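Local structure of Rho guanine nucleotide exchange factor 12 (Homo sapiens, 1TXD) at residues A[29-34]-A[178-183]; A[58-61]-A[67-70]; A[225-230]-A[276-281]. The protein acts as a guanine nucleotide exchange factor for the GTPase RhoA, a task of the DH/PH module that this chain comprises. The protein carries 1 engineered substitution. All blocks are in the same frame, centred on the assembly; numbering follows the deposited sequence.

Contact 1 of 3, residues A[29-34]-A[178-183]; sequences INELFY and PLLLDN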
ATOM      1  N   ILE A  29       1.114  27.384  -9.877  1.00 23.89           N
ATOM      2  CA  ILE A  29      -0.091  26.823 -10.465  1.00 24.87           C
ATOM      3  C   ILE A  29       0.305  26.016 -11.700  1.00 26.34           C
ATOM      4  O   ILE A  29      -0.294  24.990 -12.022  1.00 26.92           O
ATOM      5  CB  ILE A  29      -1.118  27.902 -10.872  1.00 23.65           C
ATOM      6  CG1 ILE A  29      -1.803  28.477  -9.648  1.00 23.22           C
ATOM      7  CG2 ILE A  29      -2.203  27.304 -11.763  1.00 23.57           C
ATOM      8  CD1 ILE A  29      -2.572  29.754  -9.934  1.00 23.05           C
ATOM      9  N   ASN A  30       1.303  26.500 -12.410  1.00 26.88           N
ATOM     10  CA  ASN A  30       1.728  25.841 -13.627  1.00 27.61           C
ATOM     11  C   ASN A  30       2.473  24.540 -13.388  1.00 26.10           C
ATOM     12  O   ASN A  30       2.451  23.665 -14.248  1.00 24.32           O
ATOM     13  CB  ASN A  30       2.585  26.767 -14.463  1.00 28.01           C
ATOM     14  CG  ASN A  30       1.778  27.504 -15.438  1.00 32.01           C
ATOM     15  OD1 ASN A  30       1.557  27.028 -16.549  1.00 34.34           O
ATOM     16  ND2 ASN A  30       1.291  28.695 -15.038  1.00 36.16           N
ATOM     17  N   GLU A  31       3.129  24.450 -12.230  1.00 24.34           N
ATOM     18  CA  GLU A  31       3.762  23.244 -11.785  1.00 24.60           C
ATOM     19  C   GLU A  31       2.705  22.150 -11.539  1.00 23.76           C
ATOM     20  O   GLU A  31       2.945  21.005 -11.865  1.00 22.98           O
ATOM     21  CB  GLU A  31       4.583  23.525 -10.508  1.00 27.78           C
ATOM     22  CG  GLU A  31       5.427  22.378  -9.949  1.00 30.42           C
ATOM     23  CD  GLU A  31       6.541  21.908 -10.876  1.00 36.24           C
ATOM     24  OE1 GLU A  31       6.496  22.239 -12.099  1.00 40.12           O
ATOM     25  OE2 GLU A  31       7.456  21.176 -10.388  1.00 37.09           O
ATOM     26  N   LEU A  32       1.567  22.517 -10.953  1.00 21.31           N
ATOM     27  CA  LEU A  32       0.513  21.598 -10.670  1.00 21.73           C
ATOM     28  C   LEU A  32      -0.047  21.104 -11.990  1.00 21.75           C
ATOM     29  O   LEU A  32      -0.128  19.881 -12.199  1.00 19.66           O
ATOM     30  CB  LEU A  32      -0.590  22.235  -9.830  1.00 22.19           C
ATOM     31  CG  LEU A  32      -1.936  21.494  -9.847  1.00 22.97           C
ATOM     32  CD1 LEU A  32      -1.871  20.099  -9.189  1.00 23.13           C
ATOM     33  CD2 LEU A  32      -2.948  22.335  -9.189  1.00 22.95           C
ATOM     34  N   PHE A  33      -0.337  22.026 -12.902  1.00 20.14           N
ATOM     35  CA  PHE A  33      -0.864  21.626 -14.189  1.00 22.69           C
ATOM     36  C   PHE A  33       0.116  20.751 -14.974  1.00 23.01           C
ATOM     37  O   PHE A  33      -0.271  19.700 -15.421  1.00 23.61           O
ATOM     38  CB  PHE A  33      -1.306  22.817 -15.038  1.00 23.60           C
ATOM     39  CG  PHE A  33      -2.473  23.612 -14.452  1.00 26.18           C
ATOM     40  CD1 PHE A  33      -2.923  23.418 -13.147  1.00 27.30           C
ATOM     41  CD2 PHE A  33      -3.091  24.592 -15.218  1.00 28.31           C
ATOM     42  CE1 PHE A  33      -3.972  24.198 -12.620  1.00 28.64           C
ATOM     43  CE2 PHE A  33      -4.134  25.347 -14.694  1.00 29.86           C
ATOM     44  CZ  PHE A  33      -4.572  25.134 -13.397  1.00 28.66           C
ATOM     45  N   TYR A  34       1.377  21.173 -15.087  1.00 23.06           N
ATOM     46  CA  TYR A  34       2.370  20.505 -15.894  1.00 24.40           C
ATOM     47  C   TYR A  34       2.670  19.067 -15.419  1.00 22.45           C
ATOM     48  O   TYR A  34       2.795  18.180 -16.239  1.00 21.36           O
ATOM     49  CB  TYR A  34       3.675  21.334 -15.917  1.00 27.28           C
ATOM     50  CG  TYR A  34       4.792  20.719 -16.750  1.00 34.45           C
ATOM     51  CD1 TYR A  34       5.029  21.162 -18.063  1.00 39.24           C
ATOM     52  CD2 TYR A  34       5.625  19.676 -16.234  1.00 38.01           C
ATOM     53  CE1 TYR A  34       6.055  20.595 -18.852  1.00 41.22           C
ATOM     54  CE2 TYR A  34       6.626  19.099 -17.020  1.00 40.63           C
ATOM     55  CZ  TYR A  34       6.838  19.573 -18.331  1.00 42.19           C
ATOM     56  OH  TYR A  34       7.821  19.048 -19.130  1.00 43.49           O
ATOM     57  N   PRO A 178      -0.468  17.539  -1.881  1.00 25.21           N
ATOM     58  CA  PRO A 178      -0.479  18.446  -0.738  1.00 24.59           C
ATOM     59  C   PRO A 178       0.553  19.568  -0.843  1.00 26.88           C
ATOM     60  O   PRO A 178       0.259  20.704  -0.464  1.00 25.85           O
ATOM     61  CB  PRO A 178      -0.157  17.540   0.443  1.00 23.99           C
ATOM     62  CG  PRO A 178      -0.508  16.214   0.035  1.00 24.67           C
ATOM     63  CD  PRO A 178      -0.249  16.144  -1.475  1.00 24.59           C
ATOM     64  N   LEU A 179       1.739  19.245  -1.347  1.00 27.80           N
ATOM     65  CA  LEU A 179       2.853  20.178  -1.380  1.00 28.97           C
ATOM     66  C   LEU A 179       2.606  21.200  -2.497  1.00 28.04           C
ATOM     67  O   LEU A 179       2.764  22.408  -2.315  1.00 28.58           O
ATOM     68  CB  LEU A 179       4.154  19.402  -1.619  1.00 30.52           C
ATOM     69  CG  LEU A 179       4.398  18.133  -0.768  1.00 32.78           C
ATOM     70  CD1 LEU A 179       5.508  17.203  -1.362  1.00 33.26           C
ATOM     71  CD2 LEU A 179       4.712  18.572   0.703  1.00 32.88           C
ATOM     72  N   LEU A 180       2.166  20.706  -3.637  1.00 27.09           N
ATOM     73  CA  LEU A 180       1.786  21.568  -4.750  1.00 26.83           C
ATOM     74  C   LEU A 180       0.740  22.615  -4.364  1.00 25.70           C
ATOM     75  O   LEU A 180       0.879  23.780  -4.725  1.00 25.50           O
ATOM     76  CB  LEU A 180       1.270  20.736  -5.899  1.00 26.26           C
ATOM     77  CG  LEU A 180       2.311  19.848  -6.576  1.00 28.82           C
ATOM     78  CD1 LEU A 180       1.654  18.715  -7.350  1.00 26.80           C
ATOM     79  CD2 LEU A 180       3.235  20.653  -7.493  1.00 28.76           C
ATOM     80  N   LEU A 181      -0.279  22.201  -3.609  1.00 23.87           N
ATOM     81  CA  LEU A 181      -1.343  23.100  -3.181  1.00 22.54           C
ATOM     82  C   LEU A 181      -0.862  24.041  -2.066  1.00 22.82           C
ATOM     83  O   LEU A 181      -1.220  25.201  -2.060  1.00 23.08           O
ATOM     84  CB  LEU A 181      -2.629  22.328  -2.788  1.00 21.53           C
ATOM     85  CG  LEU A 181      -3.564  22.040  -3.984  1.00 20.92           C
ATOM     86  CD1 LEU A 181      -2.934  21.068  -4.891  1.00 21.49           C
ATOM     87  CD2 LEU A 181      -4.918  21.475  -3.602  1.00 19.12           C
ATOM     88  N   ASP A 182      -0.048  23.553  -1.138  1.00 23.17           N
ATOM     89  CA  ASP A 182       0.547  24.419  -0.134  1.00 25.05           C
ATOM     90  C   ASP A 182       1.338  25.568  -0.780  1.00 25.75           C
ATOM     91  O   ASP A 182       1.363  26.685  -0.266  1.00 25.79           O
ATOM     92  CB  ASP A 182       1.527  23.659   0.739  1.00 25.81           C
ATOM     93  CG  ASP A 182       0.871  22.820   1.800  1.00 25.62           C
ATOM     94  OD1 ASP A 182      -0.344  22.917   2.043  1.00 20.84           O
ATOM     95  OD2 ASP A 182       1.566  22.027   2.472  1.00 28.05           O
ATOM     96  N   ASN A 183       1.980  25.292  -1.911  1.00 26.98           N
ATOM     97  CA  ASN A 183       2.827  26.291  -2.559  1.00 27.48           C
ATOM     98  C   ASN A 183       1.985  27.315  -3.283  1.00 26.77           C
ATOM     99  O   ASN A 183       2.321  28.499  -3.311  1.00 26.32           O
ATOM    100  CB  ASN A 183       3.812  25.646  -3.524  1.00 27.83           C
ATOM    101  CG  ASN A 183       5.147  25.388  -2.888  1.00 30.31           C
ATOM    102  OD1 ASN A 183       5.467  25.937  -1.822  1.00 32.87           O
ATOM    103  ND2 ASN A 183       5.952  24.565  -3.536  1.00 31.22           N
TER

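Contact 2 of 3, residues A[58-61]-A[67-70]; sequences GILS and KIFS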
ATOM      1  N   GLY A  58      -3.734 -12.117 -24.934  1.00 34.39           N
ATOM      2  CA  GLY A  58      -4.477 -13.163 -24.236  1.00 33.63           C
ATOM      3  C   GLY A  58      -3.639 -14.070 -23.367  1.00 31.62           C
ATOM      4  O   GLY A  58      -4.083 -15.162 -23.062  1.00 30.39           O
ATOM      5  N   ILE A  59      -2.459 -13.590 -22.965  1.00 31.64           N
ATOM      6  CA  ILE A  59      -1.492 -14.317 -22.148  1.00 31.63           C
ATOM      7  C   ILE A  59      -1.975 -14.522 -20.712  1.00 29.72           C
ATOM      8  O   ILE A  59      -1.640 -15.545 -20.105  1.00 27.19           O
ATOM      9  CB  ILE A  59      -0.128 -13.477 -22.010  1.00 33.33           C
ATOM     10  CG1 ILE A  59       0.572 -13.224 -23.316  1.00 34.77           C
ATOM     11  CG2 ILE A  59       0.809 -14.097 -20.981  1.00 34.29           C
ATOM     12  CD1 ILE A  59       0.532 -14.370 -24.263  1.00 37.93           C
ATOM     13  N   LEU A  60      -2.626 -13.491 -20.154  1.00 28.08           N
ATOM     14  CA  LEU A  60      -3.187 -13.538 -18.821  1.00 26.90           C
ATOM     15  C   LEU A  60      -4.670 -13.873 -18.796  1.00 25.01           C
ATOM     16  O   LEU A  60      -5.420 -13.617 -19.719  1.00 26.90           O
ATOM     17  CB  LEU A  60      -2.963 -12.234 -18.064  1.00 27.71           C
ATOM     18  CG  LEU A  60      -1.481 -11.768 -17.996  1.00 25.00           C
ATOM     19  CD1 LEU A  60      -1.455 -10.394 -17.472  1.00 23.91           C
ATOM     20  CD2 LEU A  60      -0.644 -12.705 -17.202  1.00 22.55           C
ATOM     21  N   SER A  61      -5.062 -14.504 -17.715  1.00 24.19           N
ATOM     22  CA  SER A  61      -6.473 -14.829 -17.437  1.00 23.09           C
ATOM     23  C   SER A  61      -7.201 -13.589 -16.937  1.00 21.51           C
ATOM     24  O   SER A  61      -6.536 -12.631 -16.521  1.00 23.90           O
ATOM     25  CB  SER A  61      -6.519 -15.921 -16.400  1.00 21.36           C
ATOM     26  OG  SER A  61      -6.196 -15.414 -15.132  1.00 20.11           O
ATOM     27  N   LYS A  67      -5.537  -8.974 -10.980  1.00 20.92           N
ATOM     28  CA  LYS A  67      -4.583  -8.925  -9.884  1.00 22.33           C
ATOM     29  C   LYS A  67      -3.376  -8.024 -10.296  1.00 21.86           C
ATOM     30  O   LYS A  67      -2.794  -7.414  -9.440  1.00 15.11           O
ATOM     31  CB  LYS A  67      -4.091 -10.315  -9.531  1.00 24.55           C
ATOM     32  CG  LYS A  67      -4.959 -11.048  -8.516  1.00 28.12           C
ATOM     33  CD  LYS A  67      -4.659 -10.513  -7.064  1.00 28.65           C
ATOM     34  CE  LYS A  67      -5.556 -11.149  -6.091  1.00 28.46           C
ATOM     35  NZ  LYS A  67      -5.607 -10.500  -4.693  1.00 27.49           N
ATOM     36  N   ILE A  68      -3.058  -7.882 -11.601  1.00 19.79           N
ATOM     37  CA  ILE A  68      -1.840  -7.083 -11.957  1.00 21.09           C
ATOM     38  C   ILE A  68      -2.160  -5.558 -12.120  1.00 21.17           C
ATOM     39  O   ILE A  68      -1.523  -4.729 -11.469  1.00 22.04           O
ATOM     40  CB  ILE A  68      -1.129  -7.668 -13.160  1.00 21.23           C
ATOM     41  CG1 ILE A  68      -0.542  -9.056 -12.757  1.00 19.85           C
ATOM     42  CG2 ILE A  68      -0.028  -6.732 -13.626  1.00 21.24           C
ATOM     43  CD1 ILE A  68       0.128  -9.734 -13.861  1.00 21.70           C
ATOM     44  N   PHE A  69      -3.240  -5.278 -12.835  1.00 18.17           N
ATOM     45  CA  PHE A  69      -3.645  -3.940 -13.281  1.00 20.45           C
ATOM     46  C   PHE A  69      -4.868  -3.327 -12.639  1.00 20.20           C
ATOM     47  O   PHE A  69      -5.116  -2.122 -12.798  1.00 21.16           O
ATOM     48  CB  PHE A  69      -3.939  -4.013 -14.811  1.00 17.31           C
ATOM     49  CG  PHE A  69      -2.748  -4.387 -15.627  1.00 22.56           C
ATOM     50  CD1 PHE A  69      -1.647  -3.502 -15.722  1.00 20.98           C
ATOM     51  CD2 PHE A  69      -2.717  -5.613 -16.331  1.00 20.84           C
ATOM     52  CE1 PHE A  69      -0.494  -3.870 -16.469  1.00 23.60           C
ATOM     53  CE2 PHE A  69      -1.579  -6.006 -17.076  1.00 20.05           C
ATOM     54  CZ  PHE A  69      -0.478  -5.121 -17.187  1.00 19.14           C
ATOM     55  N   SER A  70      -5.691  -4.162 -11.998  1.00 20.20           N
ATOM     56  CA  SER A  70      -6.878  -3.730 -11.251  1.00 15.82           C
ATOM     57  C   SER A  70      -7.608  -2.641 -11.969  1.00 15.15           C
ATOM     58  O   SER A  70      -8.123  -2.805 -13.151  1.00 14.22           O
ATOM     59  CB  SER A  70      -6.489  -3.408  -9.790  1.00 13.80           C
ATOM     60  OG  SER A  70      -5.582  -2.264  -9.686  1.00 21.37           O
TER

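Contact 3 of 3, residues A[225-230]-A[276-281]; sequences EDYQRR and YTLLLE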
ATOM      1  N   GLU A 225      -0.763 -13.698   2.796  1.00 35.06           N
ATOM      2  CA  GLU A 225      -1.123 -14.534   1.642  1.00 33.70           C
ATOM      3  C   GLU A 225       0.105 -15.312   1.157  1.00 32.54           C
ATOM      4  O   GLU A 225       0.029 -16.444   0.649  1.00 33.72           O
ATOM      5  CB  GLU A 225      -1.647 -13.610   0.532  1.00 35.30           C
ATOM      6  CG  GLU A 225      -2.267 -14.306  -0.627  1.00 36.58           C
ATOM      7  CD  GLU A 225      -2.946 -13.300  -1.554  1.00 39.49           C
ATOM      8  OE1 GLU A 225      -3.982 -12.739  -1.154  1.00 37.83           O
ATOM      9  OE2 GLU A 225      -2.434 -13.072  -2.666  1.00 41.23           O
ATOM     10  N   ASP A 226       1.240 -14.641   1.288  1.00 33.83           N
ATOM     11  CA  ASP A 226       2.565 -15.201   1.035  1.00 34.48           C
ATOM     12  C   ASP A 226       2.888 -16.268   2.073  1.00 32.94           C
ATOM     13  O   ASP A 226       3.346 -17.351   1.731  1.00 32.90           O
ATOM     14  CB  ASP A 226       3.637 -14.093   1.124  1.00 34.42           C
ATOM     15  CG  ASP A 226       4.992 -14.556   0.592  1.00 36.68           C
ATOM     16  OD1 ASP A 226       5.074 -14.918  -0.616  1.00 38.76           O
ATOM     17  OD2 ASP A 226       6.008 -14.596   1.326  1.00 44.42           O
ATOM     18  N   TYR A 227       2.665 -15.952   3.352  1.00 33.00           N
ATOM     19  CA  TYR A 227       2.920 -16.942   4.391  1.00 32.76           C
ATOM     20  C   TYR A 227       2.000 -18.135   4.155  1.00 34.26           C
ATOM     21  O   TYR A 227       2.455 -19.271   4.150  1.00 34.95           O
ATOM     22  CB  TYR A 227       2.707 -16.325   5.759  1.00 31.13           C
ATOM     23  CG  TYR A 227       3.695 -15.247   6.117  1.00 30.48           C
ATOM     24  CD1 TYR A 227       4.895 -15.064   5.418  1.00 32.35           C
ATOM     25  CD2 TYR A 227       3.455 -14.439   7.187  1.00 34.20           C
ATOM     26  CE1 TYR A 227       5.797 -14.045   5.771  1.00 32.23           C
ATOM     27  CE2 TYR A 227       4.343 -13.449   7.560  1.00 35.14           C
ATOM     28  CZ  TYR A 227       5.514 -13.255   6.862  1.00 35.47           C
ATOM     29  OH  TYR A 227       6.367 -12.245   7.299  1.00 38.72           O
ATOM     30  N   GLN A 228       0.722 -17.878   3.880  1.00 37.39           N
ATOM     31  CA  GLN A 228      -0.247 -18.961   3.644  1.00 39.48           C
ATOM     32  C   GLN A 228       0.141 -19.849   2.484  1.00 41.02           C
ATOM     33  O   GLN A 228      -0.233 -21.030   2.444  1.00 40.41           O
ATOM     34  CB  GLN A 228      -1.668 -18.414   3.398  1.00 39.84           C
ATOM     35  CG  GLN A 228      -2.782 -19.505   3.170  1.00 40.22           C
ATOM     36  CD  GLN A 228      -2.981 -20.451   4.379  1.00 41.66           C
ATOM     37  OE1 GLN A 228      -2.312 -20.320   5.403  1.00 41.88           O
ATOM     38  NE2 GLN A 228      -3.896 -21.399   4.244  1.00 41.36           N
ATOM     39  N   ARG A 229       0.888 -19.292   1.539  1.00 43.68           N
ATOM     40  CA  ARG A 229       1.322 -20.058   0.360  1.00 46.61           C
ATOM     41  C   ARG A 229       2.479 -20.978   0.745  1.00 47.71           C
ATOM     42  O   ARG A 229       2.479 -22.150   0.412  1.00 48.35           O
ATOM     43  CB  ARG A 229       1.736 -19.105  -0.768  1.00 47.08           C
ATOM     44  CG  ARG A 229       1.837 -19.726  -2.149  1.00 48.74           C
ATOM     45  CD  ARG A 229       2.372 -18.757  -3.224  1.00 50.76           C
ATOM     46  NE  ARG A 229       3.480 -17.940  -2.724  1.00 52.56           N
ATOM     47  CZ  ARG A 229       4.731 -18.373  -2.524  1.00 55.46           C
ATOM     48  NH1 ARG A 229       5.084 -19.626  -2.805  1.00 57.40           N
ATOM     49  NH2 ARG A 229       5.648 -17.538  -2.040  1.00 56.87           N
ATOM     50  N   ARG A 230       3.439 -20.435   1.489  1.00 50.08           N
ATOM     51  CA  ARG A 230       4.640 -21.173   1.910  1.00 51.60           C
ATOM     52  C   ARG A 230       4.385 -22.214   3.036  1.00 51.84           C
ATOM     53  O   ARG A 230       5.236 -23.059   3.323  1.00 51.23           O
ATOM     54  CB  ARG A 230       5.732 -20.164   2.319  1.00 52.29           C
ATOM     55  CG  ARG A 230       6.115 -19.198   1.168  1.00 53.33           C
ATOM     56  CD  ARG A 230       7.394 -18.403   1.396  1.00 54.14           C
ATOM     57  NE  ARG A 230       7.307 -17.556   2.591  1.00 55.19           N
ATOM     58  CZ  ARG A 230       8.322 -17.255   3.407  1.00 56.02           C
ATOM     59  NH1 ARG A 230       9.544 -17.731   3.191  1.00 56.95           N
ATOM     60  NH2 ARG A 230       8.114 -16.470   4.461  1.00 55.63           N
ATOM     61  N   TYR A 276       9.912 -19.070  13.591  1.00 53.60           N
ATOM     62  CA  TYR A 276       9.298 -17.812  13.214  1.00 52.90           C
ATOM     63  C   TYR A 276       7.822 -17.946  13.569  1.00 51.73           C
ATOM     64  O   TYR A 276       7.165 -18.916  13.184  1.00 52.24           O
ATOM     65  CB  TYR A 276       9.461 -17.553  11.709  1.00 53.35           C
ATOM     66  CG  TYR A 276       9.158 -16.125  11.319  1.00 53.59           C
ATOM     67  CD1 TYR A 276      10.166 -15.157  11.323  1.00 53.65           C
ATOM     68  CD2 TYR A 276       7.860 -15.735  10.964  1.00 54.38           C
ATOM     69  CE1 TYR A 276       9.894 -13.842  10.984  1.00 54.23           C
ATOM     70  CE2 TYR A 276       7.581 -14.419  10.613  1.00 54.55           C
ATOM     71  CZ  TYR A 276       8.601 -13.482  10.631  1.00 54.75           C
ATOM     72  OH  TYR A 276       8.337 -12.184  10.284  1.00 56.70           O
ATOM     73  N   THR A 277       7.303 -16.958  14.280  1.00 50.14           N
ATOM     74  CA  THR A 277       6.030 -17.086  14.974  1.00 48.87           C
ATOM     75  C   THR A 277       5.098 -15.998  14.528  1.00 47.98           C
ATOM     76  O   THR A 277       5.535 -14.894  14.272  1.00 47.63           O
ATOM     77  CB  THR A 277       6.285 -16.955  16.512  1.00 48.31           C
ATOM     78  OG1 THR A 277       6.975 -18.116  16.971  1.00 48.69           O
ATOM     79  CG2 THR A 277       4.983 -16.931  17.307  1.00 46.68           C
ATOM     80  N   LEU A 278       3.809 -16.288  14.478  1.00 48.23           N
ATOM     81  CA  LEU A 278       2.855 -15.311  14.017  1.00 49.40           C
ATOM     82  C   LEU A 278       1.727 -15.180  14.982  1.00 50.32           C
ATOM     83  O   LEU A 278       0.985 -16.128  15.199  1.00 50.30           O
ATOM     84  CB  LEU A 278       2.271 -15.728  12.669  1.00 50.09           C
ATOM     85  CG  LEU A 278       3.194 -16.266  11.569  1.00 49.60           C
ATOM     86  CD1 LEU A 278       2.314 -16.700  10.421  1.00 48.79           C
ATOM     87  CD2 LEU A 278       4.276 -15.280  11.110  1.00 49.38           C
ATOM     88  N   LEU A 279       1.602 -13.996  15.566  1.00 52.19           N
ATOM     89  CA  LEU A 279       0.412 -13.622  16.330  1.00 52.81           C
ATOM     90  C   LEU A 279      -0.693 -13.107  15.404  1.00 52.49           C
ATOM     91  O   LEU A 279      -0.568 -12.023  14.831  1.00 52.65           O
ATOM     92  CB  LEU A 279       0.754 -12.537  17.349  1.00 53.41           C
ATOM     93  CG  LEU A 279      -0.418 -11.912  18.102  1.00 54.11           C
ATOM     94  CD1 LEU A 279      -1.341 -12.979  18.695  1.00 54.30           C
ATOM     95  CD2 LEU A 279       0.126 -11.009  19.212  1.00 55.81           C
ATOM     96  N   LEU A 280      -1.768 -13.881  15.285  1.00 52.53           N
ATOM     97  CA  LEU A 280      -2.955 -13.503  14.521  1.00 52.92           C
ATOM     98  C   LEU A 280      -4.086 -13.095  15.458  1.00 53.57           C
ATOM     99  O   LEU A 280      -3.921 -13.105  16.676  1.00 53.48           O
ATOM    100  CB  LEU A 280      -3.404 -14.666  13.629  1.00 52.55           C
ATOM    101  CG  LEU A 280      -2.296 -15.371  12.850  1.00 53.06           C
ATOM    102  CD1 LEU A 280      -2.896 -16.416  11.893  1.00 53.90           C
ATOM    103  CD2 LEU A 280      -1.450 -14.376  12.072  1.00 53.17           C
ATOM    104  N   GLU A 281      -5.241 -12.746  14.886  1.00 54.44           N
ATOM    105  CA  GLU A 281      -6.376 -12.229  15.662  1.00 55.21           C
ATOM    106  C   GLU A 281      -6.743 -13.137  16.834  1.00 54.82           C
ATOM    107  O   GLU A 281      -7.026 -12.663  17.941  1.00 55.06           O
ATOM    108  CB  GLU A 281      -7.616 -12.055  14.769  1.00 55.94           C
ATOM    109  CG  GLU A 281      -7.963 -10.609  14.427  1.00 57.77           C
ATOM    110  CD  GLU A 281      -8.937 -10.489  13.260  1.00 59.04           C
ATOM    111  OE1 GLU A 281      -9.708 -11.447  13.019  1.00 60.47           O
ATOM    112  OE2 GLU A 281      -8.934  -9.438  12.577  1.00 59.79           O
TER

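Contact 1 of 3, residues A[29-34]-A[178-183]
Leu32 and Leu180 face each other where helix 20-57 passes helix 169-186, and their CA atoms lie only 6.1 Å apart. The two segments run nearly antiparallel, at 154° between their N-to-C directions, with short axes 9.4 Å apart at closest approach. At that spacing leucines suit the seam: leucine is long enough to reach across, and its fork gives it two methyls to place. Leu32 divides its methyls between two partners, CD1 resting 4.2 Å from CD1 of Leu180 while CD2 turns to CD1 of Leu181, 4.5 Å away. This is the packed side, and it continues into the helical bundle that makes up the DH domain: Leu32 also touches Met86, Tyr177 and Ile184, and Leu181 leans on Ala200, Ala201 and Cys204 of helix 191-230, small residues, which suit a close approach. The other flank opens toward solvent. Glutamate fits here, having an apolar stem and a charged end. The aliphatic part of Glu31 does the touching, its CG 3.7 Å from CD2 of Leu180, with the two side chains crossing at about a right angle. Glu31 sends CG away from its own backbone N (chi1 -175°), then bends at chi2, and thus lays a methylene against the leucine while its carboxylate stays on the exposed side.

Contact 2 of 3, residues A[58-61]-A[67-70]
The helix-loop-helix connection between the long first helix of the DH domain and the short helix 62-69 contains an apolar cluster, in which Leu60 from the loop packs on Ile68 and Phe69 near the far end of the short helix. One methyl of Leu60 makes both touches. Its CD1 lies 4.0 Å from CD1 of Ile68, the two side chains crossing at about a right angle, and 4.4 Å from CE2 of Phe69, approaching that ring obliquely. Ile68 uses both of its branches. With CG1 anti to its carbonyl carbon (chi1 -67°) and the chain extended beyond it, CD1 is carried out to the leucine, while the other branch, CG2, sits 3.7 Å above the centre of the neighbouring Phe69 ring as a CH-pi contact. The beta-branched residue thereby bridges leucine and ring.

The backbones remain well separated, Leu60 and Ile68 having CA atoms 9.5 Å apart, so long apolar side chains are needed to span the gap. Within the helical bundle the cluster is buried: Phe145 touches both Leu60 and Ile68, Val54 of helix 20-57 touches Leu60 and Phe69, and Tyr51 meets Phe69 edge-to-face.

Small residues stand on each side of this cluster. Gly58 leaves the helical conformation with positive phi (72°), which a residue lacking a side chain accepts readily. Ser61 occupies the N-cap of helix 62-69, where its short hydroxyl side chain caps a backbone N in the first turn; its own backbone N is hydrogen-bonded to OE1 of Glu64. At the other end of the helix, Ser70 is the first residue to leave the helical conformation, again with positive phi (40°).

Contact 3 of 3, residues A[225-230]-A[276-281]
Tyr227 projects from the last turn of helix 191-230 and meets two residues of the PH-domain strand 275-280, one apolar and one aromatic. The side of its ring that carries CD2 and CE2 lies against the isopropyl end of Leu278: CE2 is 4.0 Å from Leu278 CD2, and CD2 lies 4.1 Å from Leu278 CD1, the leucine coming obliquely to the ring. Leu278, with CG set opposite its carbonyl carbon (chi1 -44°) and its fork set by chi2 (175°), presents both methyls to the tyrosine. Farther out, the phenol end of Tyr227 arrives beside that of Tyr276, the side chains crossing at about a right angle. The two OH atoms are 3.6 Å apart, and Tyr227 OH lies 4.1 Å from Tyr276 CE2. Tyrosine suits this boundary, since its ring can pack on leucine while its hydroxyl stays in a more polar setting.

Around these groups lies a second shell. Tyr276 is anchored by the hydrogen bond between its OH and Glu260 OE1, while Met257 packs against both Tyr227 and Leu278. On the helix, Asp226 collects charges from the following turn: Arg229 NH2 donates to Asp226 OD1 at 3.0 Å, reaching the oxygen from above the carboxylate plane, and Arg230 NE stands 3.5 Å from Asp226 OD2 as a purely electrostatic pair. The guanidinium of Arg230 also brings its edge to CD1 of Tyr227.

The contact joins the end of the long helix that leads out of the DH bundle to the sheet of the PH domain. Strand 275-280 lies between strands 257-266 and 283-290, both antiparallel to it, and Leu279 touches helix 354-374, while Arg230 pairs through its backbone with Leu294, tying the helix end to the sheet.

Contacts 1 and 2 both belong to the DH bundle but hold no element in common: contact 1 uses helices 20-57 and 169-186, and contact 2 packs the connection after the end of helix 20-57 against helix 62-69; their centres are 34 Å apart. Contact 2 is wholly buried and entirely apolar across its segments, whereas contact 1 grades from buried leucines to an exposed glutamate. Contact 3 lies on the opposite side of the chain's centre from contact 1, and is, of the three, the one between the DH helix end and the PH sheet. Partly buried, it mixes tyrosine rings with leucine and has charged residues nearby. Although contacts 2 and 3 come within about 4 Å at their nearest atoms, they do not touch.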